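Side-chain contacts in Beta/alpha-amylase (Paenibacillus polymyxa, PDB 3VOC), which hydrolyses alpha-1,4-glucosidic linkages of starch, this chain being the glycoside hydrolase family 14 beta-amylase domain that releases maltose from non-reducing chain ends: residues Y46-S49 with Q54-W57; S114-S119 with P171-S176; D200-L205 with A210-K215; M326-T331 with S336-L341. One frame throughout, in Å; residues are numbered along the deposited sequence. Where two conformers were deposited one is given.

Contact 1: Y46-S49 with Q54-W57; sequences YVES and QFDW. With CA (calcium ion), chain B.
V47 lies against one face of the W57 indole, its CB 3.9 Å from the centroid of the six-membered ring and 16° off the normal. With CG1 anti to the carbonyl carbon (chi1 -56°) and CG2 between N and the carbonyl carbon, both methyls reach the ring: CG1 comes 3.6 Å from W57 CZ3, and CG2 sits over the same face near CH2. A beta-branched valine suits this place, being broad yet short. The backbones are joined by the bond from D56 N to V47 O, 2.9 Å long.

Next to this packed part, E48 and F55 run side by side, E48 OE1 3.3 Å from F55 CE1. The extended E48 chain carries OE2 to the calcium ion at 2.4 Å, while OE1 accepts from a calcium-bound water and from W44. D52, N53, Q132 and E135 complete the site. The other side is looser: S49, Q54 and D56 are exposed, and D56 turns its carboxylate to S58.

The contact closes the loop between helix 44-47 and helix 58-69. Helix 127-144 packs on V47, F55 and W57, receives the indole N-H at S139, and supplies two calcium ligands.

Contact 2: S114-S119 with P171-S176; sequences SGYANS and PAAGWS
Two loop excursions of the family 14 barrel meet here: strand 117-118, which pairs with strand 110-111 in a small antiparallel sheet, with the turn leading into it, and a short 3-10 segment, 171-173, in the long connection that follows barrel strand 153-156. Y116, just before the strand, meets A172 and A173. A173 sets its methyl over one face of the phenol ring, CB 3.8 Å from the ring centroid and 24° off the normal, a CH-pi contact displaced toward the rim so that CD2, at 3.5 Å, is the ring atom nearest to A173 CB. A172 deals with the far end of the same side chain: its CB is 3.5 Å from Y116 OH, and its carbonyl O lies obliquely to the ring, 3.6 Å from Y116 CE1. The tyrosine reaches both because chi1 of -175° swings CG to the side away from its own N, sending the ring out toward the 3-10 turn. Small methyls suit the turn, since they let the backbone come close to a flat ring. A serine in place of Y116 would probably leave the methyls of A172 and A173 without the surface they rest on and open a gap between the two loops. Y170 also touches the tyrosine, and the backbone N of Y116 is held by D112. G174, with positive phi, ends the turn and returns its N-H to P171 O at 2.9 Å. In this (beta/alpha)8 barrel the two excursions lie outside the eight-stranded sheet, near D89, which probably binds substrate.

Contact 3: D200-L205 with A210-K215; sequences DKYGSL and AAWGTK
The phenol ring of Y202 is sandwiched between two aliphatic groups. Over one face stands the methyl of A211, its CB 3.7 Å from the ring centroid and 21° off the normal, displaced toward the rim so that Y202 CE1, at 3.5 Å, is the ring atom nearest to A211 CB. Over the centre of the opposite face lies CG of K201, 3.9 Å above the plane. The indole of W212 comes up obliquely, the two planes 77° apart and W212 NE1 4.2 Å from Y202 CE2.

Y202 closes helix 188-202 and A211 belongs to helix 205-212. With CG anti to the carbonyl carbon (chi1 -65°), the ring is directed across the tight turn between the helices. The small methyl of A211 suits the place, letting its helix come close to the flat ring. G203 and G213 take up positive phi where the helices end, and S204 caps the start of the second helix by bonding K207 N.

The polar ends converge on a single acid of helix 240-268: D244 OD2 accepts from both Y202 OH and W212 NE1, while OD1 makes a salt bridge with K201 NZ. Apolar faces thus pack the two helices together, and their polar groups gather round one carboxylate, which is probably stabilised as an anion by this company and ties both helices to a third.

Contact 4: M326-T331 with S336-L341; sequences MSDSGT and SLPSTL
D328 reaches over the first turn of helix 338-352 and grips it with both carboxylate oxygens. OD1 accepts from T340 N, 2.9 Å away and nearly straight at 170°, and more weakly from S339 N. OD2 takes the hydroxyl of T340, with OG1 2.5 Å from D328 OD2; both T340 donors arrive on the syn side, about 20° out of the carboxylate plane. OD2 also bonds a Tris molecule, probably from the crystallisation liquor. CG lies anti to the carbonyl carbon (chi1 -83°), which brings the carboxylate over the helix start.

S336 O is served twice, by S329 N at 3.0 Å, nearly in line with the C=O, and by G330 N from above the carbonyl plane. One water links the loop ends, donating to T331 O, accepting from S336 N and bonding S329 OG, which also receives the T331 hydroxyl. A second water accepts from D328 N at 3.1 Å. S336 OG pairs with H284, and S339 OG with K375.

M326 CB lies against P338 CG, and L337 CD2 covers G330, where a side chain would collide with that methyl. An asparagine at D328 would probably leave either T340 N or the T340 hydroxyl without its acceptor, and would remove the negative charge from the helix start. Placed at the helix N-terminus, the carboxylate probably gains from the helix dipole and holds the loop against the helix.

All four contacts belong to the family 14 domain and follow one another along the chain, yet none touches another. Contacts 2 and 4 are the nearest pair, centres 26 Å apart and nearest atoms about 11 Å, and both border residues that probably bind substrate: A172 lies about 6 Å from D89 by their side chains, S336 about 3 Å from H284, and M326 about 4 Å from A361. Contact 1 holds part of the calcium site instead, on the opposite side of the chain's centre from contact 4, their centres 40 Å apart. Contact 3 is peripheral, 33 Å from the chain centre and 47 Å from contact 1 between centres, away from the known sites.

Contact 1: Y46-S49 with Q54-W57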
loop_
_atom_site.group_PDB
_atom_site.type_symbol
_atom_site.label_atom_id
_atom_site.label_comp_id
_atom_site.label_asym_id
_atom_site.label_seq_id
_atom_site.Cartn_x
_atom_site.Cartn_y
_atom_site.Cartn_z
ATOM N N TYR A 46 -1.398 -17.850 0.238
ATOM C CA TYR A 46 -1.753 -18.858 -0.755
ATOM C C TYR A 46 -0.546 -19.598 -1.307
ATOM O O TYR A 46 -0.673 -20.754 -1.721
ATOM C CB TYR A 46 -2.456 -18.224 -1.959
ATOM C CG TYR A 46 -3.936 -17.940 -1.815
ATOM C CD1 TYR A 46 -4.562 -17.945 -0.576
ATOM C CD2 TYR A 46 -4.707 -17.612 -2.943
ATOM C CE1 TYR A 46 -5.935 -17.654 -0.446
ATOM C CE2 TYR A 46 -6.078 -17.329 -2.828
ATOM C CZ TYR A 46 -6.678 -17.346 -1.582
ATOM O OH TYR A 46 -8.019 -17.051 -1.449
ATOM N N VAL A 47 0.600 -18.924 -1.383
ATOM C CA VAL A 47 1.692 -19.445 -2.201
ATOM C C VAL A 47 2.885 -19.985 -1.416
ATOM O O VAL A 47 3.731 -20.649 -1.989
ATOM C CB VAL A 47 2.190 -18.412 -3.263
ATOM C CG1 VAL A 47 1.034 -17.939 -4.145
ATOM C CG2 VAL A 47 2.881 -17.200 -2.585
ATOM N N GLU A 48 2.966 -19.683 -0.127
ATOM C CA GLU A 48 4.023 -20.240 0.719
ATOM C C GLU A 48 3.416 -20.670 2.064
ATOM O O GLU A 48 3.960 -20.377 3.123
ATOM C CB GLU A 48 5.166 -19.221 0.894
ATOM C CG GLU A 48 6.509 -19.814 1.361
ATOM C CD GLU A 48 7.604 -18.767 1.562
ATOM O OE1 GLU A 48 7.458 -17.606 1.090
ATOM O OE2 GLU A 48 8.633 -19.098 2.197
ATOM N N SER A 49 2.288 -21.376 2.009
ATOM C CA SER A 49 1.512 -21.680 3.211
ATOM C C SER A 49 2.042 -22.889 3.976
ATOM O O SER A 49 1.942 -22.944 5.202
ATOM C CB SER A 49 0.029 -21.919 2.883
ATOM O OG SER A 49 -0.140 -23.103 2.106
ATOM N N GLN A 54 8.432 -23.590 0.902
ATOM C CA GLN A 54 7.623 -24.604 0.274
ATOM C C GLN A 54 6.487 -23.873 -0.447
ATOM O O GLN A 54 5.546 -23.382 0.176
ATOM C CB GLN A 54 7.097 -25.607 1.307
ATOM C CG GLN A 54 6.354 -26.750 0.682
ATOM C CD GLN A 54 5.893 -27.823 1.672
ATOM O OE1 GLN A 54 6.383 -27.933 2.803
ATOM N NE2 GLN A 54 4.925 -28.615 1.235
ATOM N N PHE A 55 6.589 -23.809 -1.766
ATOM C CA PHE A 55 5.709 -22.954 -2.561
ATOM C C PHE A 55 4.624 -23.734 -3.273
ATOM O O PHE A 55 4.812 -24.905 -3.621
ATOM C CB PHE A 55 6.544 -22.157 -3.578
ATOM C CG PHE A 55 7.484 -21.186 -2.937
ATOM C CD1 PHE A 55 7.023 -19.921 -2.507
ATOM C CD2 PHE A 55 8.824 -21.520 -2.751
ATOM C CE1 PHE A 55 7.897 -19.025 -1.891
ATOM C CE2 PHE A 55 9.695 -20.621 -2.139
ATOM C CZ PHE A 55 9.221 -19.372 -1.706
ATOM N N ASP A 56 3.486 -23.076 -3.482
ATOM C CA ASP A 56 2.424 -23.617 -4.319
ATOM C C ASP A 56 1.936 -22.467 -5.198
ATOM O O ASP A 56 1.183 -21.606 -4.742
ATOM C CB ASP A 56 1.280 -24.160 -3.460
ATOM C CG ASP A 56 0.182 -24.836 -4.293
ATOM O OD1 ASP A 56 0.253 -24.831 -5.543
ATOM O OD2 ASP A 56 -0.752 -25.388 -3.688
ATOM N N TRP A 57 2.407 -22.446 -6.441
ATOM C CA TRP A 57 2.030 -21.407 -7.394
ATOM C C TRP A 57 0.918 -21.849 -8.339
ATOM O O TRP A 57 0.537 -21.079 -9.226
ATOM C CB TRP A 57 3.253 -20.963 -8.217
ATOM C CG TRP A 57 4.331 -20.304 -7.400
ATOM C CD1 TRP A 57 5.526 -20.853 -7.024
ATOM C CD2 TRP A 57 4.319 -18.974 -6.863
ATOM N NE1 TRP A 57 6.262 -19.944 -6.301
ATOM C CE2 TRP A 57 5.544 -18.783 -6.189
ATOM C CE3 TRP A 57 3.404 -17.915 -6.909
ATOM C CZ2 TRP A 57 5.869 -17.582 -5.547
ATOM C CZ3 TRP A 57 3.723 -16.726 -6.277
ATOM C CH2 TRP A 57 4.943 -16.568 -5.601
HETATM CA CA CA B . 10.695 -18.085 2.712
HETATM O O HOH W 1 9.815 -16.510 1.221
#

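Contact 2: S114-S119 with P171-S176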
loop_
_atom_site.group_PDB
_atom_site.type_symbol
_atom_site.label_atom_id
_atom_site.label_comp_id
_atom_site.label_asym_id
_atom_site.label_seq_id
_atom_site.Cartn_x
_atom_site.Cartn_y
_atom_site.Cartn_z
ATOM N N SER A 114 -2.492 1.680 22.578
ATOM C CA SER A 114 -3.215 1.001 23.665
ATOM C C SER A 114 -2.772 -0.451 23.905
ATOM O O SER A 114 -3.400 -1.178 24.687
ATOM C CB SER A 114 -4.727 1.041 23.392
ATOM O OG SER A 114 -5.159 2.369 23.125
ATOM N N GLY A 115 -1.713 -0.881 23.220
ATOM C CA GLY A 115 -1.198 -2.233 23.381
ATOM C C GLY A 115 -1.800 -3.271 22.431
ATOM O O GLY A 115 -1.479 -4.453 22.531
ATOM N N TYR A 116 -2.651 -2.847 21.498
ATOM C CA TYR A 116 -3.229 -3.799 20.547
ATOM C C TYR A 116 -2.209 -4.257 19.501
ATOM O O TYR A 116 -1.602 -3.425 18.819
ATOM C CB TYR A 116 -4.484 -3.238 19.867
ATOM C CG TYR A 116 -5.160 -4.259 18.972
ATOM C CD1 TYR A 116 -6.141 -5.118 19.473
ATOM C CD2 TYR A 116 -4.791 -4.382 17.628
ATOM C CE1 TYR A 116 -6.752 -6.070 18.646
ATOM C CE2 TYR A 116 -5.382 -5.315 16.803
ATOM C CZ TYR A 116 -6.362 -6.159 17.316
ATOM O OH TYR A 116 -6.924 -7.088 16.482
ATOM N N ALA A 117 -2.043 -5.579 19.375
ATOM C CA ALA A 117 -1.055 -6.166 18.457
ATOM C C ALA A 117 -1.690 -6.445 17.094
ATOM O O ALA A 117 -2.770 -7.055 17.016
ATOM C CB ALA A 117 -0.463 -7.449 19.038
ATOM N N ASN A 118 -1.022 -6.012 16.035
ATOM C CA ASN A 118 -1.536 -6.158 14.666
ATOM C C ASN A 118 -0.539 -6.974 13.839
ATOM O O ASN A 118 0.668 -6.768 13.943
ATOM C CB ASN A 118 -1.843 -4.762 14.073
ATOM C CG ASN A 118 -2.265 -4.802 12.591
ATOM O OD1 ASN A 118 -1.485 -5.203 11.730
ATOM N ND2 ASN A 118 -3.485 -4.328 12.295
ATOM N N SER A 119 -1.040 -7.936 13.063
ATOM C CA SER A 119 -0.178 -8.800 12.240
ATOM C C SER A 119 -0.605 -8.776 10.766
ATOM O O SER A 119 -0.517 -9.781 10.078
ATOM C CB SER A 119 -0.216 -10.233 12.783
ATOM O OG SER A 119 -1.545 -10.725 12.696
ATOM N N PRO A 171 -10.376 -1.827 12.386
ATOM C CA PRO A 171 -11.652 -2.032 13.092
ATOM C C PRO A 171 -11.497 -2.914 14.329
ATOM O O PRO A 171 -12.038 -2.585 15.392
ATOM C CB PRO A 171 -12.538 -2.690 12.032
ATOM C CG PRO A 171 -12.050 -2.074 10.726
ATOM C CD PRO A 171 -10.531 -1.901 10.917
ATOM N N ALA A 172 -10.719 -3.996 14.221
ATOM C CA ALA A 172 -10.579 -4.926 15.336
ATOM C C ALA A 172 -9.838 -4.340 16.526
ATOM O O ALA A 172 -9.946 -4.868 17.634
ATOM C CB ALA A 172 -9.948 -6.265 14.880
ATOM N N ALA A 173 -9.101 -3.244 16.306
ATOM C CA ALA A 173 -8.453 -2.501 17.385
ATOM C C ALA A 173 -9.360 -1.420 17.984
ATOM O O ALA A 173 -8.926 -0.659 18.842
ATOM C CB ALA A 173 -7.138 -1.875 16.886
ATOM N N GLY A 174 -10.609 -1.350 17.530
ATOM C CA GLY A 174 -11.567 -0.347 18.034
ATOM C C GLY A 174 -11.774 0.863 17.125
ATOM O O GLY A 174 -12.544 1.780 17.450
ATOM N N TRP A 175 -11.097 0.875 15.978
ATOM C CA TRP A 175 -11.175 2.021 15.068
ATOM C C TRP A 175 -12.514 2.038 14.334
ATOM O O TRP A 175 -13.005 0.998 13.927
ATOM C CB TRP A 175 -10.036 1.975 14.046
ATOM C CG TRP A 175 -10.129 3.039 13.006
ATOM C CD1 TRP A 175 -9.638 4.308 13.098
ATOM C CD2 TRP A 175 -10.782 2.944 11.730
ATOM N NE1 TRP A 175 -9.946 5.014 11.948
ATOM C CE2 TRP A 175 -10.642 4.199 11.094
ATOM C CE3 TRP A 175 -11.481 1.924 11.066
ATOM C CZ2 TRP A 175 -11.163 4.461 9.814
ATOM C CZ3 TRP A 175 -12.002 2.184 9.789
ATOM C CH2 TRP A 175 -11.839 3.444 9.180
ATOM N N SER A 176 -13.087 3.228 14.169
ATOM C CA SER A 176 -14.152 3.444 13.184
ATOM C C SER A 176 -13.951 4.796 12.514
ATOM O O SER A 176 -13.411 5.733 13.109
ATOM C CB SER A 176 -15.549 3.348 13.827
ATOM O OG SER A 176 -15.683 4.321 14.836
#

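Contact 3: D200-L205 with A210-K215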
loop_
_atom_site.group_PDB
_atom_site.type_symbol
_atom_site.label_atom_id
_atom_site.label_comp_id
_atom_site.label_asym_id
_atom_site.label_seq_id
_atom_site.Cartn_x
_atom_site.Cartn_y
_atom_site.Cartn_z
ATOM N N ASP A 200 22.139 7.020 18.196
ATOM C CA ASP A 200 22.971 7.143 16.993
ATOM C C ASP A 200 22.985 8.548 16.419
ATOM O O ASP A 200 24.033 9.028 15.974
ATOM C CB ASP A 200 22.523 6.154 15.908
ATOM C CG ASP A 200 22.845 4.725 16.264
ATOM O OD1 ASP A 200 23.599 4.515 17.240
ATOM O OD2 ASP A 200 22.341 3.809 15.578
ATOM N N LYS A 201 21.831 9.212 16.419
ATOM C CA LYS A 201 21.769 10.558 15.853
ATOM C C LYS A 201 22.519 11.575 16.735
ATOM O O LYS A 201 23.375 12.313 16.248
ATOM C CB LYS A 201 20.322 11.001 15.625
ATOM C CG LYS A 201 20.194 12.416 15.073
ATOM C CD LYS A 201 18.757 12.801 14.731
ATOM C CE LYS A 201 18.699 14.194 14.120
ATOM N NZ LYS A 201 17.319 14.528 13.661
ATOM N N TYR A 202 22.191 11.612 18.027
ATOM C CA TYR A 202 22.734 12.659 18.893
ATOM C C TYR A 202 23.990 12.253 19.643
ATOM O O TYR A 202 24.799 13.120 19.988
ATOM C CB TYR A 202 21.664 13.180 19.841
ATOM C CG TYR A 202 20.563 13.856 19.081
ATOM C CD1 TYR A 202 20.800 15.062 18.411
ATOM C CD2 TYR A 202 19.284 13.289 19.003
ATOM C CE1 TYR A 202 19.806 15.686 17.691
ATOM C CE2 TYR A 202 18.272 13.914 18.285
ATOM C CZ TYR A 202 18.544 15.109 17.632
ATOM O OH TYR A 202 17.554 15.749 16.938
ATOM N N GLY A 203 24.145 10.945 19.882
ATOM C CA GLY A 203 25.381 10.387 20.423
ATOM C C GLY A 203 25.334 9.911 21.863
ATOM O O GLY A 203 26.150 9.104 22.257
ATOM N N SER A 204 24.387 10.409 22.657
ATOM C CA SER A 204 24.286 10.001 24.059
ATOM C C SER A 204 22.966 10.486 24.606
ATOM O O SER A 204 22.318 11.317 23.999
ATOM C CB SER A 204 25.424 10.599 24.892
ATOM O OG SER A 204 25.308 12.016 24.923
ATOM N N LEU A 205 22.566 9.964 25.757
ATOM C CA LEU A 205 21.340 10.409 26.379
ATOM C C LEU A 205 21.376 11.921 26.638
ATOM O O LEU A 205 20.387 12.629 26.444
ATOM C CB LEU A 205 21.141 9.657 27.693
ATOM C CG LEU A 205 19.925 10.084 28.525
ATOM C CD1 LEU A 205 18.613 9.733 27.818
ATOM C CD2 LEU A 205 20.048 9.385 29.841
ATOM N N ALA A 210 19.737 17.486 25.273
ATOM C CA ALA A 210 20.158 18.793 24.734
ATOM C C ALA A 210 19.312 19.199 23.525
ATOM O O ALA A 210 18.929 20.362 23.380
ATOM C CB ALA A 210 21.651 18.773 24.363
ATOM N N ALA A 211 19.006 18.224 22.669
ATOM C CA ALA A 211 18.237 18.485 21.451
ATOM C C ALA A 211 16.753 18.657 21.724
ATOM O O ALA A 211 16.072 19.422 21.013
ATOM C CB ALA A 211 18.438 17.363 20.449
ATOM N N TRP A 212 16.238 17.935 22.718
ATOM C CA TRP A 212 14.800 17.920 22.944
ATOM C C TRP A 212 14.305 18.811 24.080
ATOM O O TRP A 212 13.112 19.061 24.172
ATOM C CB TRP A 212 14.320 16.512 23.241
ATOM C CG TRP A 212 14.352 15.562 22.096
ATOM C CD1 TRP A 212 14.602 15.840 20.775
ATOM C CD2 TRP A 212 14.085 14.165 22.172
ATOM N NE1 TRP A 212 14.516 14.678 20.026
ATOM C CE2 TRP A 212 14.197 13.640 20.859
ATOM C CE3 TRP A 212 13.751 13.303 23.221
ATOM C CZ2 TRP A 212 14.002 12.281 20.574
ATOM C CZ3 TRP A 212 13.574 11.946 22.940
ATOM C CH2 TRP A 212 13.697 11.454 21.625
ATOM N N GLY A 213 15.207 19.249 24.951
ATOM C CA GLY A 213 14.818 20.061 26.128
ATOM C C GLY A 213 14.303 19.196 27.260
ATOM O O GLY A 213 13.664 19.679 28.200
ATOM N N THR A 214 14.597 17.907 27.183
ATOM C CA THR A 214 14.083 16.946 28.135
ATOM C C THR A 214 15.086 16.749 29.276
ATOM O O THR A 214 16.205 17.261 29.202
ATOM C CB THR A 214 13.792 15.615 27.419
ATOM O OG1 THR A 214 14.928 15.272 26.625
ATOM C CG2 THR A 214 12.564 15.767 26.490
ATOM N N LYS A 215 14.681 16.009 30.308
ATOM C CA LYS A 215 15.528 15.767 31.483
ATOM C C LYS A 215 15.638 14.282 31.797
ATOM O O LYS A 215 15.708 13.903 32.967
ATOM C CB LYS A 215 14.989 16.479 32.745
ATOM C CG LYS A 215 14.404 17.864 32.558
ATOM C CD LYS A 215 15.465 18.918 32.365
ATOM C CE LYS A 215 14.850 20.309 32.536
ATOM N NZ LYS A 215 15.749 21.344 32.007
#

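Contact 4: M326-T331 with S336-L341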
loop_
_atom_site.group_PDB
_atom_site.type_symbol
_atom_site.label_atom_id
_atom_site.label_comp_id
_atom_site.label_asym_id
_atom_site.label_seq_id
_atom_site.Cartn_x
_atom_site.Cartn_y
_atom_site.Cartn_z
ATOM N N MET A 326 -12.746 10.433 -5.579
ATOM C CA MET A 326 -13.408 11.174 -4.491
ATOM C C MET A 326 -13.285 12.688 -4.608
ATOM O O MET A 326 -12.310 13.199 -5.158
ATOM C CB MET A 326 -12.832 10.767 -3.142
ATOM C CG MET A 326 -13.276 9.426 -2.660
ATOM S SD MET A 326 -12.625 9.151 -1.006
ATOM C CE MET A 326 -13.089 7.414 -0.873
ATOM N N SER A 327 -14.273 13.394 -4.063
ATOM C CA SER A 327 -14.270 14.860 -4.053
ATOM C C SER A 327 -13.898 15.391 -2.680
ATOM O O SER A 327 -14.041 14.692 -1.676
ATOM C CB SER A 327 -15.646 15.407 -4.456
ATOM O OG SER A 327 -16.004 14.998 -5.757
ATOM N N ASP A 328 -13.415 16.630 -2.644
ATOM C CA ASP A 328 -13.138 17.321 -1.388
ATOM C C ASP A 328 -14.410 17.635 -0.629
ATOM O O ASP A 328 -15.422 18.016 -1.222
ATOM C CB ASP A 328 -12.394 18.628 -1.659
ATOM C CG ASP A 328 -10.903 18.425 -1.817
ATOM O OD1 ASP A 328 -10.407 17.331 -1.484
ATOM O OD2 ASP A 328 -10.227 19.364 -2.267
ATOM N N SER A 329 -14.353 17.478 0.683
ATOM C CA SER A 329 -15.441 17.915 1.534
ATOM C C SER A 329 -14.888 18.883 2.562
ATOM O O SER A 329 -15.199 20.085 2.528
ATOM C CB SER A 329 -16.150 16.738 2.204
ATOM O OG SER A 329 -16.993 17.224 3.241
ATOM N N GLY A 330 -14.046 18.380 3.462
ATOM C CA GLY A 330 -13.397 19.255 4.446
ATOM C C GLY A 330 -14.265 19.629 5.643
ATOM O O GLY A 330 -13.791 20.257 6.577
ATOM N N THR A 331 -15.529 19.219 5.616
ATOM C CA THR A 331 -16.473 19.496 6.700
ATOM C C THR A 331 -16.210 18.585 7.905
ATOM O O THR A 331 -15.796 17.418 7.752
ATOM C CB THR A 331 -17.928 19.252 6.235
ATOM O OG1 THR A 331 -18.060 17.881 5.834
ATOM C CG2 THR A 331 -18.291 20.162 5.047
ATOM N N SER A 336 -12.313 15.630 5.517
ATOM C CA SER A 336 -11.826 14.772 4.437
ATOM C C SER A 336 -11.610 15.573 3.155
ATOM O O SER A 336 -12.548 16.148 2.614
ATOM C CB SER A 336 -12.829 13.639 4.186
ATOM O OG SER A 336 -12.458 12.879 3.054
ATOM N N LEU A 337 -10.376 15.581 2.658
ATOM C CA LEU A 337 -10.038 16.327 1.452
ATOM C C LEU A 337 -9.256 15.455 0.454
ATOM O O LEU A 337 -8.126 15.782 0.104
ATOM C CB LEU A 337 -9.245 17.592 1.819
ATOM C CG LEU A 337 -9.994 18.655 2.630
ATOM C CD1 LEU A 337 -9.011 19.658 3.251
ATOM C CD2 LEU A 337 -11.053 19.367 1.758
ATOM N N PRO A 338 -9.865 14.339 -0.000
ATOM C CA PRO A 338 -9.142 13.387 -0.852
ATOM C C PRO A 338 -8.726 13.955 -2.188
ATOM O O PRO A 338 -7.705 13.547 -2.717
ATOM C CB PRO A 338 -10.149 12.234 -1.055
ATOM C CG PRO A 338 -11.495 12.848 -0.772
ATOM C CD PRO A 338 -11.239 13.883 0.294
ATOM N N SER A 339 -9.505 14.883 -2.748
ATOM C CA SER A 339 -9.163 15.430 -4.058
ATOM C C SER A 339 -7.915 16.319 -3.969
ATOM O O SER A 339 -7.023 16.243 -4.816
ATOM C CB SER A 339 -10.358 16.195 -4.649
ATOM O OG SER A 339 -10.034 16.686 -5.927
ATOM N N THR A 340 -7.858 17.160 -2.934
ATOM C CA THR A 340 -6.646 17.922 -2.597
ATOM C C THR A 340 -5.453 17.002 -2.317
ATOM O O THR A 340 -4.337 17.286 -2.724
ATOM C CB THR A 340 -6.915 18.839 -1.376
ATOM O OG1 THR A 340 -7.788 19.913 -1.772
ATOM C CG2 THR A 340 -5.616 19.417 -0.775
ATOM N N LEU A 341 -5.687 15.904 -1.605
ATOM C CA LEU A 341 -4.612 14.942 -1.303
ATOM C C LEU A 341 -4.030 14.342 -2.588
ATOM O O LEU A 341 -2.797 14.303 -2.764
ATOM C CB LEU A 341 -5.115 13.844 -0.354
ATOM C CG LEU A 341 -4.163 12.712 0.037
ATOM C CD1 LEU A 341 -2.920 13.257 0.741
ATOM C CD2 LEU A 341 -4.921 11.714 0.931
HETATM O O HOH W 2 -13.043 18.103 -5.295
HETATM O O HOH W 3 -15.145 16.007 5.480
#